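Local coordinates for protein Ent-copalyl diphosphate synthase (Streptomyces platensis, PDB 5BP8) that probably belongs to the helical terpene cyclases, with a C-terminal part related to squalene-hopene cyclases, at residues M330-F338 and E376-L384. Residues are numbered along the deposited sequence; the frame is centred on the assembly and turned at random.
Sequences MHFRRDGYF and EIRMISDWL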
# COMPACT_ATOMS: atom_id res chain seq x y z
N MSE A 330 -19.52 -11.02 -7.83
CA MSE A 330 -20.94 -10.74 -7.52
C MSE A 330 -21.24 -10.70 -6.04
O MSE A 330 -22.18 -10.02 -5.63
CB MSE A 330 -21.87 -11.72 -8.27
CG MSE A 330 -21.63 -11.70 -9.78
SE MSE A 330 -22.14 -9.99 -10.65
CE MSE A 330 -20.32 -9.38 -11.06
N HIS A 331 -20.43 -11.38 -5.21
CA HIS A 331 -20.52 -11.33 -3.74
C HIS A 331 -20.41 -9.90 -3.24
O HIS A 331 -20.90 -9.57 -2.16
CB HIS A 331 -19.36 -12.10 -3.06
CG HIS A 331 -19.33 -13.57 -3.31
ND1 HIS A 331 -20.36 -14.41 -2.94
CD2 HIS A 331 -18.37 -14.37 -3.84
CE1 HIS A 331 -20.06 -15.65 -3.27
NE2 HIS A 331 -18.85 -15.65 -3.81
N PHE A 332 -19.69 -9.07 -3.99
CA PHE A 332 -19.37 -7.70 -3.57
C PHE A 332 -20.32 -6.66 -4.20
O PHE A 332 -20.11 -5.43 -4.04
CB PHE A 332 -17.93 -7.37 -3.97
CG PHE A 332 -16.90 -8.28 -3.36
CD1 PHE A 332 -16.31 -7.96 -2.14
CD2 PHE A 332 -16.51 -9.43 -4.01
CE1 PHE A 332 -15.36 -8.79 -1.58
CE2 PHE A 332 -15.55 -10.28 -3.46
CZ PHE A 332 -14.98 -9.96 -2.24
N ARG A 333 -21.36 -7.12 -4.90
CA ARG A 333 -22.32 -6.19 -5.50
C ARG A 333 -23.11 -5.50 -4.40
O ARG A 333 -23.58 -6.14 -3.47
CB ARG A 333 -23.26 -6.92 -6.47
CG ARG A 333 -24.20 -5.99 -7.24
CD ARG A 333 -25.56 -6.64 -7.50
NE ARG A 333 -25.50 -7.65 -8.57
CZ ARG A 333 -25.72 -8.96 -8.42
NH1 ARG A 333 -26.01 -9.50 -7.23
NH2 ARG A 333 -25.64 -9.75 -9.48
N ARG A 334 -23.26 -4.18 -4.52
CA ARG A 334 -24.07 -3.40 -3.59
C ARG A 334 -25.04 -2.56 -4.43
O ARG A 334 -25.13 -2.76 -5.65
CB ARG A 334 -23.17 -2.52 -2.72
CG ARG A 334 -22.11 -3.32 -1.93
CD ARG A 334 -22.77 -4.21 -0.88
NE ARG A 334 -21.82 -5.02 -0.11
CZ ARG A 334 -21.55 -6.31 -0.33
NH1 ARG A 334 -22.13 -6.99 -1.31
NH2 ARG A 334 -20.66 -6.93 0.43
N ASP A 335 -25.74 -1.64 -3.78
CA ASP A 335 -26.72 -0.78 -4.46
C ASP A 335 -26.07 0.41 -5.19
O ASP A 335 -25.83 1.45 -4.62
CB ASP A 335 -27.77 -0.26 -3.47
CG ASP A 335 -28.95 0.44 -4.15
OD1 ASP A 335 -29.20 0.20 -5.35
OD2 ASP A 335 -29.63 1.23 -3.48
N GLY A 336 -25.80 0.21 -6.47
CA GLY A 336 -25.22 1.23 -7.36
C GLY A 336 -23.74 1.09 -7.68
O GLY A 336 -23.20 1.82 -8.51
N TYR A 337 -23.07 0.13 -7.03
CA TYR A 337 -21.60 0.03 -7.08
C TYR A 337 -21.17 -1.27 -6.41
O TYR A 337 -22.00 -2.01 -5.92
CB TYR A 337 -20.97 1.25 -6.36
CG TYR A 337 -21.11 1.14 -4.87
CD1 TYR A 337 -22.32 1.39 -4.25
CD2 TYR A 337 -20.04 0.71 -4.08
CE1 TYR A 337 -22.47 1.22 -2.89
CE2 TYR A 337 -20.19 0.54 -2.72
CZ TYR A 337 -21.40 0.80 -2.13
OH TYR A 337 -21.58 0.64 -0.77
N PHE A 338 -19.86 -1.54 -6.38
CA PHE A 338 -19.33 -2.73 -5.74
C PHE A 338 -18.47 -2.36 -4.55
O PHE A 338 -17.72 -1.38 -4.62
CB PHE A 338 -18.47 -3.53 -6.73
CG PHE A 338 -19.28 -4.34 -7.70
CD1 PHE A 338 -20.02 -3.72 -8.72
CD2 PHE A 338 -19.29 -5.72 -7.61
CE1 PHE A 338 -20.76 -4.47 -9.61
CE2 PHE A 338 -20.06 -6.48 -8.49
CZ PHE A 338 -20.78 -5.85 -9.49
N GLU A 376 -24.38 -4.78 -14.70
CA GLU A 376 -23.42 -4.37 -13.68
C GLU A 376 -22.39 -3.44 -14.29
O GLU A 376 -22.01 -2.45 -13.67
CB GLU A 376 -22.77 -5.59 -13.03
CG GLU A 376 -23.68 -6.33 -12.04
CD GLU A 376 -24.70 -7.27 -12.68
OE1 GLU A 376 -24.74 -7.42 -13.92
OE2 GLU A 376 -25.46 -7.89 -11.91
N ILE A 377 -21.94 -3.77 -15.50
CA ILE A 377 -21.02 -2.95 -16.28
C ILE A 377 -21.51 -1.51 -16.45
O ILE A 377 -20.76 -0.55 -16.26
CB ILE A 377 -20.74 -3.60 -17.66
CG1 ILE A 377 -19.91 -4.88 -17.49
CG2 ILE A 377 -19.97 -2.67 -18.59
CD1 ILE A 377 -19.71 -5.65 -18.79
N ARG A 378 -22.77 -1.34 -16.79
CA ARG A 378 -23.26 0.01 -17.06
C ARG A 378 -23.60 0.78 -15.78
O ARG A 378 -23.48 2.00 -15.73
CB ARG A 378 -24.38 -0.05 -18.10
CG ARG A 378 -23.84 -0.19 -19.53
CD ARG A 378 -24.63 -1.20 -20.38
NE ARG A 378 -25.97 -1.35 -19.81
CZ ARG A 378 -26.77 -2.40 -19.91
NH1 ARG A 378 -26.44 -3.48 -20.64
NH2 ARG A 378 -27.91 -2.36 -19.24
N MSE A 379 -23.98 0.09 -14.72
CA MSE A 379 -24.16 0.75 -13.43
C MSE A 379 -22.89 1.20 -12.70
O MSE A 379 -22.93 2.15 -11.88
CB MSE A 379 -24.71 -0.28 -12.52
CG MSE A 379 -25.14 0.24 -11.15
SE MSE A 379 -24.98 -1.49 -10.35
CE MSE A 379 -25.74 -1.66 -8.58
N ILE A 380 -21.80 0.47 -12.93
CA ILE A 380 -20.47 0.89 -12.42
C ILE A 380 -20.04 2.12 -13.22
O ILE A 380 -19.52 3.10 -12.68
CB ILE A 380 -19.40 -0.20 -12.62
CG1 ILE A 380 -19.68 -1.42 -11.73
CG2 ILE A 380 -18.01 0.36 -12.30
CD1 ILE A 380 -18.75 -2.56 -12.05
N SER A 381 -20.27 2.06 -14.54
CA SER A 381 -20.15 3.25 -15.38
C SER A 381 -20.88 4.46 -14.82
O SER A 381 -20.25 5.51 -14.63
CB SER A 381 -20.63 2.97 -16.80
OG SER A 381 -19.74 2.07 -17.43
N ASP A 382 -22.19 4.32 -14.55
CA ASP A 382 -22.96 5.38 -13.86
C ASP A 382 -22.12 5.95 -12.73
O ASP A 382 -21.79 7.12 -12.72
CB ASP A 382 -24.25 4.84 -13.20
CG ASP A 382 -25.01 5.94 -12.40
OD1 ASP A 382 -25.26 7.04 -12.96
OD2 ASP A 382 -25.34 5.70 -11.21
N TRP A 383 -21.80 5.06 -11.80
CA TRP A 383 -21.23 5.42 -10.52
C TRP A 383 -19.86 6.11 -10.65
O TRP A 383 -19.62 7.11 -9.97
CB TRP A 383 -21.12 4.16 -9.66
CG TRP A 383 -20.76 4.43 -8.27
CD1 TRP A 383 -21.57 4.78 -7.25
CD2 TRP A 383 -19.44 4.36 -7.72
NE1 TRP A 383 -20.85 4.93 -6.10
CE2 TRP A 383 -19.53 4.68 -6.36
CE3 TRP A 383 -18.19 4.05 -8.27
CZ2 TRP A 383 -18.42 4.70 -5.52
CZ3 TRP A 383 -17.07 4.07 -7.42
CH2 TRP A 383 -17.20 4.40 -6.08
N LEU A 384 -18.98 5.58 -11.50
CA LEU A 384 -17.66 6.20 -11.70
C LEU A 384 -17.80 7.59 -12.26
O LEU A 384 -17.16 8.53 -11.81
CB LEU A 384 -16.77 5.38 -12.62
CG LEU A 384 -16.25 4.07 -12.03
CD1 LEU A 384 -15.59 3.27 -13.13
CD2 LEU A 384 -15.26 4.38 -10.92
O HOH W 1 -24.77 3.71 -9.52
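Glu376 OE2 is gripped twice by Arg333. Arg333 NH2 gives Glu376 OE2 the main salt-bridge bond, 3.1 Å long with an N-H...O angle of 155°; Arg333 NE adds a weak bond to Glu376 OE2 at 3.3 Å. OE2 lies at the edge of the guanidinium, close to its plane, but is approached by NH2 on the anti side, tilted out of the carboxylate plane. A bend at chi2 turns the carboxylate toward Arg333, while Glu376 CG abuts the edge of the Phe338 ring, 3.9 Å from CZ, and Arg333 CA lies over a face of that ring. Ile380 CD1 meets Phe338 CE1 at 3.7 Å.

One helical turn on from Glu376, selenomethionine Met379 reaches out with its chain extended beyond CG and lies along the backbone of Gly336, its CG 3.6 Å from Gly336 O. Asp335 and Gly336 form the tip of a type II-like turn, where the positive phi of Gly336 suits glycine. A water lies 2.7 Å from both Gly336 O and Asp382 OD2, bridging the tip and the helix, whereas Tyr337 N is buried without a partner. Trp383, whose CG points opposite its own N (chi1 -171°), offers a ring face to the loop: Tyr337 CB stands over the five-membered ring of Trp383, 3.5 Å from its centroid, in a CH-pi contact. The two rings are nearly parallel, 22° apart, but displaced laterally until little of one faces the other; Pro347 touches both residues.

Glu376, Met379, Ile380 and Trp383 line one side of helix 370-386 that receives the loop between helices 307-319 and 349-365. Beyond it, Trp394 NE1 bonds to Leu384 O, consistent with the QW motif of terpene cyclases built from paired helices, as in the squalene-hopene cyclase fold.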